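Local atomic coordinates of malate dehydrogenase (Entamoeba histolytica, PDB entry 3I0P), a protein that binds NAD and probably catalyses the NAD-dependent interconversion of malate and oxaloacetate. Residues 76-86 / 103-114; 127-138 / 167-177. One frame throughout, in Å; residues are numbered along the deposited sequence.

Interaction 1 (76-86 / 103-114); sequences IIRETSTTCVL and MAIEKAKKYGMG
K107 NZ meets E79 and T80, where the first hairpin strand of 76-86 enters the turn. NZ donates to E79 OE2 in a salt bridge of 3.0 Å, meeting the carboxylate oxygen on its anti side and somewhat out of the carboxylate plane. The same nitrogen donates to the carbonyl oxygen of T80, 3.2 Å from NZ to O, in a nearly straight approach (C=O...N angle 167°). On the way its methylenes run past the backbone of S81 and T82, and a final bend (chi4 -60°) brings NZ round between its two acceptors. M103, one helical turn earlier, sends its extended thioether chain to the hairpin strands. Its CE lies 3.5 Å from C84 SG and 4.0 Å from I76 CD1, with L86 CD2 flanking SD. One turn after K107, the ring of Y111 has S81 CB over one face, 3.8 Å from the ring centroid, and K110 CG over the opposite face.

Further out, T80 OG1 donates to T83 OG1 (2.9 Å) inside the turn, and the hairpin closes through T80 N to T83 O. T82 CG2 lies against Y111 CB, while T82 OG1 is hydrogen-bonded to Y111 O of the second subunit, so the turn also belongs to the dimer interface. The unit is a beta-alpha-beta crossover: helix 93-111 runs back over strand 83-87, and strand 113-121 then lies parallel to that strand. The axes of strand 83-86 and helix 103-111 are 9.2 Å apart and run nearly antiparallel (165°).

Apolar M103 and the methylenes of K107 thus pack on the hairpin, while the charge of K107 is spent on one carboxylate and one backbone carbonyl. Because E79 is exposed, solvent probably screens the salt bridge, whereas the bond to T80 O ties the helix directly to the turn.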
# COMPACT_ATOMS: atom_id res chain seq x y z
N ILE A 76 11.42 -25.42 -4.46
CA ILE A 76 9.96 -25.38 -4.59
C ILE A 76 9.34 -26.26 -3.51
O ILE A 76 9.57 -27.47 -3.46
CB ILE A 76 9.51 -25.81 -6.02
CG1 ILE A 76 9.96 -24.77 -7.05
CG2 ILE A 76 8.01 -25.97 -6.08
CD1 ILE A 76 10.11 -25.31 -8.47
N ILE A 77 8.56 -25.65 -2.61
CA ILE A 77 7.82 -26.39 -1.59
C ILE A 77 6.41 -26.78 -2.08
O ILE A 77 5.99 -27.93 -1.94
CB ILE A 77 7.75 -25.63 -0.24
CG1 ILE A 77 9.15 -25.36 0.34
CG2 ILE A 77 6.87 -26.36 0.77
CD1 ILE A 77 10.09 -26.56 0.41
N ARG A 78 5.70 -25.81 -2.65
CA ARG A 78 4.32 -26.01 -3.11
C ARG A 78 4.05 -25.10 -4.30
O ARG A 78 4.20 -23.89 -4.20
CB ARG A 78 3.32 -25.71 -1.98
CG ARG A 78 2.03 -26.51 -2.09
CD ARG A 78 0.89 -25.96 -1.23
NE ARG A 78 0.97 -26.33 0.18
CZ ARG A 78 -0.08 -26.39 1.01
NH1 ARG A 78 0.09 -26.73 2.29
NH2 ARG A 78 -1.31 -26.11 0.57
N GLU A 79 3.68 -25.70 -5.44
CA GLU A 79 3.46 -24.93 -6.67
C GLU A 79 2.09 -25.20 -7.30
O GLU A 79 1.69 -26.35 -7.46
CB GLU A 79 4.58 -25.22 -7.67
CG GLU A 79 4.50 -24.44 -8.99
CD GLU A 79 5.66 -24.74 -9.94
OE1 GLU A 79 6.20 -25.87 -9.92
OE2 GLU A 79 6.03 -23.82 -10.72
N THR A 80 1.36 -24.13 -7.63
CA THR A 80 0.14 -24.25 -8.44
C THR A 80 0.34 -23.48 -9.74
O THR A 80 1.45 -23.01 -10.01
CB THR A 80 -1.13 -23.75 -7.71
OG1 THR A 80 -1.28 -22.34 -7.88
CG2 THR A 80 -1.10 -24.09 -6.22
N SER A 81 -0.73 -23.34 -10.52
CA SER A 81 -0.69 -22.60 -11.79
C SER A 81 -0.14 -21.19 -11.66
O SER A 81 0.71 -20.76 -12.46
CB SER A 81 -2.10 -22.51 -12.40
OG SER A 81 -2.46 -23.71 -13.05
N THR A 82 -0.62 -20.47 -10.64
CA THR A 82 -0.36 -19.04 -10.50
C THR A 82 0.46 -18.71 -9.26
O THR A 82 0.80 -17.55 -9.03
CB THR A 82 -1.68 -18.24 -10.41
OG1 THR A 82 -2.47 -18.76 -9.33
CG2 THR A 82 -2.47 -18.33 -11.70
N THR A 83 0.75 -19.73 -8.45
CA THR A 83 1.42 -19.50 -7.16
C THR A 83 2.64 -20.39 -6.95
O THR A 83 2.85 -21.36 -7.70
CB THR A 83 0.47 -19.72 -5.95
OG1 THR A 83 0.26 -21.12 -5.75
CG2 THR A 83 -0.86 -19.00 -6.15
N CYS A 84 3.42 -20.06 -5.93
CA CYS A 84 4.52 -20.91 -5.49
C CYS A 84 5.04 -20.52 -4.10
O CYS A 84 5.04 -19.33 -3.75
CB CYS A 84 5.66 -20.91 -6.51
SG CYS A 84 6.91 -22.17 -6.18
N VAL A 85 5.45 -21.52 -3.32
CA VAL A 85 6.19 -21.29 -2.08
C VAL A 85 7.62 -21.77 -2.27
O VAL A 85 7.85 -22.88 -2.73
CB VAL A 85 5.59 -22.03 -0.86
CG1 VAL A 85 6.48 -21.85 0.39
CG2 VAL A 85 4.18 -21.55 -0.58
N LEU A 86 8.58 -20.92 -1.92
CA LEU A 86 9.98 -21.27 -2.00
C LEU A 86 10.63 -21.25 -0.62
O LEU A 86 10.34 -20.38 0.20
CB LEU A 86 10.73 -20.33 -2.94
CG LEU A 86 10.31 -20.17 -4.41
CD1 LEU A 86 11.05 -18.99 -5.03
CD2 LEU A 86 10.55 -21.44 -5.22
N MET A 103 9.81 -16.00 -11.76
CA MET A 103 8.87 -17.10 -11.69
C MET A 103 7.43 -16.59 -11.64
O MET A 103 6.57 -17.09 -12.35
CB MET A 103 9.21 -17.93 -10.46
CG MET A 103 8.57 -19.27 -10.40
SD MET A 103 9.55 -20.38 -9.36
CE MET A 103 8.40 -21.75 -9.35
N ALA A 104 7.18 -15.56 -10.82
CA ALA A 104 5.87 -14.93 -10.78
C ALA A 104 5.49 -14.29 -12.13
O ALA A 104 4.32 -14.33 -12.53
CB ALA A 104 5.80 -13.90 -9.67
N ILE A 105 6.47 -13.72 -12.83
CA ILE A 105 6.26 -13.13 -14.15
C ILE A 105 5.87 -14.21 -15.17
O ILE A 105 4.91 -14.05 -15.93
CB ILE A 105 7.53 -12.39 -14.65
CG1 ILE A 105 7.76 -11.11 -13.86
CG2 ILE A 105 7.44 -12.07 -16.14
CD1 ILE A 105 9.18 -10.57 -13.96
N GLU A 106 6.62 -15.30 -15.15
CA GLU A 106 6.43 -16.42 -16.05
C GLU A 106 4.99 -16.95 -15.94
O GLU A 106 4.32 -17.14 -16.95
CB GLU A 106 7.45 -17.50 -15.68
CG GLU A 106 7.73 -18.56 -16.73
CD GLU A 106 8.46 -19.78 -16.16
OE1 GLU A 106 8.69 -19.82 -14.92
OE2 GLU A 106 8.81 -20.69 -16.95
N LYS A 107 4.54 -17.15 -14.70
CA LYS A 107 3.17 -17.54 -14.40
C LYS A 107 2.13 -16.49 -14.80
O LYS A 107 1.00 -16.84 -15.15
CB LYS A 107 3.01 -17.84 -12.91
CG LYS A 107 3.94 -18.90 -12.38
CD LYS A 107 3.59 -19.27 -10.95
CE LYS A 107 4.37 -20.49 -10.50
NZ LYS A 107 4.07 -21.68 -11.36
N ALA A 108 2.49 -15.21 -14.73
CA ALA A 108 1.54 -14.17 -15.11
C ALA A 108 1.34 -14.19 -16.61
O ALA A 108 0.22 -14.05 -17.09
CB ALA A 108 2.00 -12.79 -14.62
N LYS A 109 2.44 -14.38 -17.35
CA LYS A 109 2.42 -14.46 -18.80
C LYS A 109 1.57 -15.62 -19.32
O LYS A 109 0.92 -15.51 -20.36
CB LYS A 109 3.84 -14.57 -19.35
CG LYS A 109 4.68 -13.31 -19.17
CD LYS A 109 4.18 -12.17 -20.03
CE LYS A 109 5.31 -11.23 -20.36
NZ LYS A 109 4.78 -10.04 -21.08
N LYS A 110 1.58 -16.73 -18.59
CA LYS A 110 0.82 -17.89 -18.99
C LYS A 110 -0.66 -17.85 -18.54
O LYS A 110 -1.52 -18.33 -19.27
CB LYS A 110 1.49 -19.17 -18.49
CG LYS A 110 1.09 -20.42 -19.26
CD LYS A 110 1.74 -21.67 -18.67
CE LYS A 110 0.99 -22.94 -19.10
NZ LYS A 110 1.76 -24.17 -18.74
N TYR A 111 -0.94 -17.28 -17.37
CA TYR A 111 -2.29 -17.34 -16.78
C TYR A 111 -2.93 -15.99 -16.48
O TYR A 111 -4.14 -15.92 -16.25
CB TYR A 111 -2.29 -18.15 -15.49
CG TYR A 111 -1.91 -19.60 -15.67
CD1 TYR A 111 -0.62 -20.03 -15.38
CD2 TYR A 111 -2.83 -20.53 -16.15
CE1 TYR A 111 -0.25 -21.35 -15.54
CE2 TYR A 111 -2.47 -21.87 -16.32
CZ TYR A 111 -1.18 -22.27 -16.01
OH TYR A 111 -0.80 -23.59 -16.18
N GLY A 112 -2.13 -14.93 -16.47
CA GLY A 112 -2.64 -13.59 -16.18
C GLY A 112 -2.04 -13.00 -14.92
O GLY A 112 -1.75 -11.81 -14.84
N MET A 113 -1.84 -13.86 -13.92
CA MET A 113 -1.27 -13.44 -12.65
C MET A 113 -0.34 -14.48 -12.05
O MET A 113 -0.46 -15.67 -12.34
CB MET A 113 -2.38 -13.10 -11.66
CG MET A 113 -3.20 -11.91 -12.08
SD MET A 113 -4.59 -11.71 -11.01
CE MET A 113 -3.85 -10.77 -9.67
N GLY A 114 0.57 -14.02 -11.20
CA GLY A 114 1.52 -14.90 -10.54
C GLY A 114 1.91 -14.34 -9.20
O GLY A 114 2.06 -13.12 -9.04

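Interaction 2 (127-138 / 167-177); sequences AGYYSLLAAQEG and AIGIPSDEAFP. With NAD (nicotinamide-adenine-dinucleotide), chain B.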
# COMPACT_ATOMS: atom_id res chain seq x y z
N ALA A 127 13.85 -3.20 -2.61
CA ALA A 127 12.61 -3.87 -3.01
C ALA A 127 12.29 -3.53 -4.47
O ALA A 127 11.86 -4.40 -5.24
CB ALA A 127 11.45 -3.48 -2.10
N GLY A 128 12.56 -2.28 -4.84
CA GLY A 128 12.30 -1.76 -6.17
C GLY A 128 12.88 -2.59 -7.29
O GLY A 128 12.36 -2.55 -8.40
N TYR A 129 13.95 -3.33 -7.02
CA TYR A 129 14.64 -4.09 -8.07
C TYR A 129 13.73 -5.15 -8.66
O TYR A 129 13.64 -5.30 -9.87
CB TYR A 129 15.92 -4.74 -7.53
CG TYR A 129 16.64 -5.61 -8.56
CD1 TYR A 129 17.44 -5.04 -9.54
CD2 TYR A 129 16.49 -7.00 -8.56
CE1 TYR A 129 18.10 -5.82 -10.49
CE2 TYR A 129 17.14 -7.80 -9.51
CZ TYR A 129 17.94 -7.20 -10.47
OH TYR A 129 18.60 -7.96 -11.41
N TYR A 130 13.05 -5.88 -7.79
CA TYR A 130 12.19 -6.98 -8.21
C TYR A 130 10.94 -6.46 -8.93
O TYR A 130 10.48 -7.07 -9.89
CB TYR A 130 11.87 -7.89 -7.01
CG TYR A 130 13.14 -8.20 -6.27
CD1 TYR A 130 14.00 -9.24 -6.69
CD2 TYR A 130 13.55 -7.41 -5.19
CE1 TYR A 130 15.19 -9.49 -6.03
CE2 TYR A 130 14.73 -7.66 -4.53
CZ TYR A 130 15.55 -8.69 -4.95
OH TYR A 130 16.72 -8.90 -4.27
N SER A 131 10.44 -5.31 -8.50
CA SER A 131 9.32 -4.68 -9.17
C SER A 131 9.71 -4.20 -10.57
O SER A 131 8.91 -4.28 -11.50
CB SER A 131 8.75 -3.52 -8.34
OG SER A 131 7.97 -4.03 -7.27
N LEU A 132 10.95 -3.72 -10.71
CA LEU A 132 11.45 -3.31 -12.01
C LEU A 132 11.50 -4.47 -13.00
O LEU A 132 11.19 -4.30 -14.18
CB LEU A 132 12.82 -2.64 -11.89
CG LEU A 132 12.88 -1.24 -11.26
CD1 LEU A 132 14.32 -0.86 -10.96
CD2 LEU A 132 12.22 -0.19 -12.13
N LEU A 133 11.88 -5.66 -12.53
CA LEU A 133 11.89 -6.84 -13.38
C LEU A 133 10.51 -7.07 -13.99
O LEU A 133 10.40 -7.40 -15.17
CB LEU A 133 12.32 -8.08 -12.60
CG LEU A 133 13.77 -8.20 -12.11
CD1 LEU A 133 13.90 -9.45 -11.23
CD2 LEU A 133 14.79 -8.22 -13.26
N ALA A 134 9.47 -6.88 -13.19
CA ALA A 134 8.10 -7.08 -13.65
C ALA A 134 7.67 -6.03 -14.68
O ALA A 134 7.07 -6.38 -15.70
CB ALA A 134 7.14 -7.10 -12.47
N ALA A 135 8.00 -4.77 -14.43
CA ALA A 135 7.66 -3.68 -15.35
C ALA A 135 8.33 -3.81 -16.73
O ALA A 135 7.74 -3.44 -17.76
CB ALA A 135 7.96 -2.34 -14.72
N GLN A 136 9.56 -4.35 -16.75
CA GLN A 136 10.28 -4.57 -18.00
C GLN A 136 9.60 -5.61 -18.90
O GLN A 136 9.72 -5.53 -20.12
CB GLN A 136 11.71 -5.02 -17.73
CG GLN A 136 12.65 -3.92 -17.29
CD GLN A 136 13.89 -4.49 -16.59
OE1 GLN A 136 14.36 -5.59 -16.92
NE2 GLN A 136 14.41 -3.74 -15.61
N GLU A 137 8.92 -6.58 -18.28
CA GLU A 137 8.16 -7.62 -18.99
C GLU A 137 6.69 -7.25 -19.23
O GLU A 137 5.88 -8.12 -19.55
CB GLU A 137 8.20 -8.95 -18.22
CG GLU A 137 9.58 -9.59 -18.05
CD GLU A 137 10.33 -9.67 -19.36
OE1 GLU A 137 9.76 -10.22 -20.34
OE2 GLU A 137 11.47 -9.18 -19.41
N GLY A 138 6.33 -5.98 -19.04
CA GLY A 138 4.95 -5.54 -19.26
C GLY A 138 3.96 -5.99 -18.19
O GLY A 138 2.75 -6.06 -18.44
N ALA A 167 7.43 -2.28 -2.70
CA ALA A 167 7.78 -1.71 -4.00
C ALA A 167 6.71 -2.08 -5.02
O ALA A 167 6.18 -3.19 -4.99
CB ALA A 167 9.13 -2.19 -4.45
N ILE A 168 6.40 -1.12 -5.89
CA ILE A 168 5.39 -1.29 -6.94
C ILE A 168 5.95 -0.76 -8.25
O ILE A 168 6.25 0.44 -8.36
CB ILE A 168 4.09 -0.50 -6.61
CG1 ILE A 168 3.53 -0.90 -5.25
CG2 ILE A 168 3.04 -0.69 -7.72
CD1 ILE A 168 2.76 0.20 -4.58
N GLY A 169 6.10 -1.66 -9.22
CA GLY A 169 6.62 -1.29 -10.54
C GLY A 169 5.54 -1.37 -11.60
O GLY A 169 4.87 -2.39 -11.73
N ILE A 170 5.35 -0.29 -12.34
CA ILE A 170 4.28 -0.22 -13.34
C ILE A 170 4.82 0.29 -14.67
O ILE A 170 5.47 1.35 -14.71
CB ILE A 170 3.11 0.68 -12.85
CG1 ILE A 170 2.40 0.04 -11.65
CG2 ILE A 170 2.12 0.97 -14.00
CD1 ILE A 170 1.55 0.98 -10.84
N PRO A 171 4.57 -0.45 -15.77
CA PRO A 171 5.02 -0.01 -17.09
C PRO A 171 4.55 1.41 -17.43
O PRO A 171 3.44 1.81 -17.06
CB PRO A 171 4.40 -1.03 -18.04
CG PRO A 171 4.23 -2.25 -17.21
CD PRO A 171 3.90 -1.76 -15.83
N SER A 172 5.41 2.16 -18.12
CA SER A 172 5.17 3.57 -18.42
C SER A 172 5.56 3.82 -19.88
O SER A 172 6.31 3.03 -20.47
CB SER A 172 6.01 4.43 -17.50
OG SER A 172 5.80 5.81 -17.73
N ASP A 173 5.07 4.91 -20.48
CA ASP A 173 5.47 5.24 -21.85
C ASP A 173 6.60 6.25 -21.83
O ASP A 173 7.01 6.76 -22.88
CB ASP A 173 4.29 5.71 -22.72
CG ASP A 173 3.84 7.14 -22.43
OD1 ASP A 173 4.21 7.72 -21.37
OD2 ASP A 173 3.10 7.71 -23.26
N GLU A 174 7.09 6.53 -20.63
CA GLU A 174 8.23 7.41 -20.44
C GLU A 174 9.53 6.59 -20.48
O GLU A 174 9.50 5.39 -20.73
CB GLU A 174 8.07 8.16 -19.13
CG GLU A 174 6.72 8.83 -19.00
CD GLU A 174 6.62 9.68 -17.76
OE1 GLU A 174 6.68 9.11 -16.64
OE2 GLU A 174 6.46 10.92 -17.90
N ALA A 175 10.66 7.26 -20.23
CA ALA A 175 11.98 6.63 -20.34
C ALA A 175 12.29 5.71 -19.15
O ALA A 175 13.25 4.95 -19.18
CB ALA A 175 13.06 7.70 -20.48
N PHE A 176 11.47 5.82 -18.11
CA PHE A 176 11.58 5.01 -16.90
C PHE A 176 10.17 4.60 -16.50
O PHE A 176 9.22 5.35 -16.74
CB PHE A 176 12.20 5.84 -15.76
CG PHE A 176 11.51 7.16 -15.53
CD1 PHE A 176 10.55 7.30 -14.54
CD2 PHE A 176 11.81 8.27 -16.34
CE1 PHE A 176 9.91 8.52 -14.33
CE2 PHE A 176 11.17 9.48 -16.14
CZ PHE A 176 10.22 9.61 -15.14
N PRO A 177 10.01 3.41 -15.88
CA PRO A 177 8.69 3.01 -15.39
C PRO A 177 8.31 3.75 -14.12
O PRO A 177 9.19 4.35 -13.47
CB PRO A 177 8.86 1.52 -15.07
CG PRO A 177 10.31 1.38 -14.78
CD PRO A 177 11.00 2.32 -15.72
PA NAD B . 12.36 7.10 0.24
O1A NAD B . 13.73 7.46 -0.28
O2A NAD B . 11.79 7.91 1.37
O5B NAD B . 11.37 7.17 -1.02
C5B NAD B . 11.71 6.49 -2.24
C4B NAD B . 10.52 6.36 -3.20
O4B NAD B . 9.71 7.54 -3.20
C3B NAD B . 10.95 6.19 -4.64
O3B NAD B . 9.96 5.40 -5.32
C2B NAD B . 10.97 7.60 -5.19
O2B NAD B . 10.77 7.61 -6.60
C1B NAD B . 9.78 8.21 -4.47
N9A NAD B . 9.87 9.68 -4.26
C8A NAD B . 10.78 10.35 -3.55
N7A NAD B . 10.48 11.67 -3.59
C5A NAD B . 9.36 11.82 -4.33
C6A NAD B . 8.58 12.91 -4.73
N6A NAD B . 8.90 14.17 -4.36
N1A NAD B . 7.48 12.71 -5.50
C2A NAD B . 7.14 11.48 -5.89
N3A NAD B . 7.87 10.41 -5.53
C4A NAD B . 8.98 10.56 -4.75
O3 NAD B . 12.28 5.52 0.61
PN NAD B . 13.00 4.72 1.82
O1N NAD B . 11.91 4.21 2.73
O2N NAD B . 14.15 5.52 2.38
O5D NAD B . 13.64 3.44 1.10
C5D NAD B . 14.88 3.53 0.40
C4D NAD B . 15.34 2.15 -0.06
O4D NAD B . 15.60 1.31 1.07
C3D NAD B . 14.29 1.44 -0.90
O3D NAD B . 14.89 1.07 -2.14
C2D NAD B . 13.85 0.23 -0.07
O2D NAD B . 13.56 -0.96 -0.81
C1D NAD B . 15.07 0.01 0.80
N1N NAD B . 14.74 -0.73 2.02
C2N NAD B . 15.05 -2.05 2.07
C3N NAD B . 14.76 -2.79 3.22
C7N NAD B . 15.09 -4.26 3.30
O7N NAD B . 14.82 -4.87 4.32
N7N NAD B . 15.67 -4.85 2.26
C4N NAD B . 14.15 -2.16 4.31
C5N NAD B . 13.83 -0.80 4.22
C6N NAD B . 14.14 -0.10 3.06
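The backbone nitrogen of A127, whose CB rests on A167 CB at 3.5 Å, donates to the 2'-hydroxyl (O2D) of the nicotinamide ribose of NAD (2.9 Å, N-H...O angle 164°). The first turn of the helix thus touches both cofactor and sheet. Helix 127-136 lies along strand 167-170 of the seven-stranded mixed sheet, the segment axes only 19° from parallel and 6.6 Å apart. Small residues allow so close a fit: A167 CB sits under the A127-G128 peptide, and G169 brings its bare backbone against S131, whose CB is 3.4 Å from G169 N. With OG turned beside its own backbone N (chi1 -76°), S131 OG lies 3.0 Å from A167 O, while its hydrogen bond goes to G141 O on the neighbouring strand 139-145.

Farther along, A135 CB faces the rings of P171 and P177. The helix ends there in a Schellman motif with G138, at positive phi, as its C-prime residue, and P171 CG packs against this terminus. Beyond P171 the chain makes an ST turn at S172 and returns, placing P177 CG against L132 CD2 at 3.6 Å, the two side chains crossing at about a right angle.

Overall arrangement
Both contacts pack a helix on the same mixed sheet, and both touch the second subunit, interaction 2 through only two residues. Interaction 1 is partly buried near an outer edge, where a hairpin meets solvent; interaction 2 is buried, closer to the centre of the chain, and contributes A127 to the NAD pocket. Their chemistry follows: long side chains and a salt bridge span the wider, antiparallel helix-strand gap of 76-86/103-114, whereas alanine, glycine and proline fill the closer, nearly parallel one of 127-138/167-177. Strand 113-121 leads from one to helix 127-136 of the other. The helix of interaction 1 also touches helix 127-136 and its C-terminal end: K109 NZ probably hydrogen-bonds to E137 O (2.7 Å), and I105 packs on L133, A134 and E137.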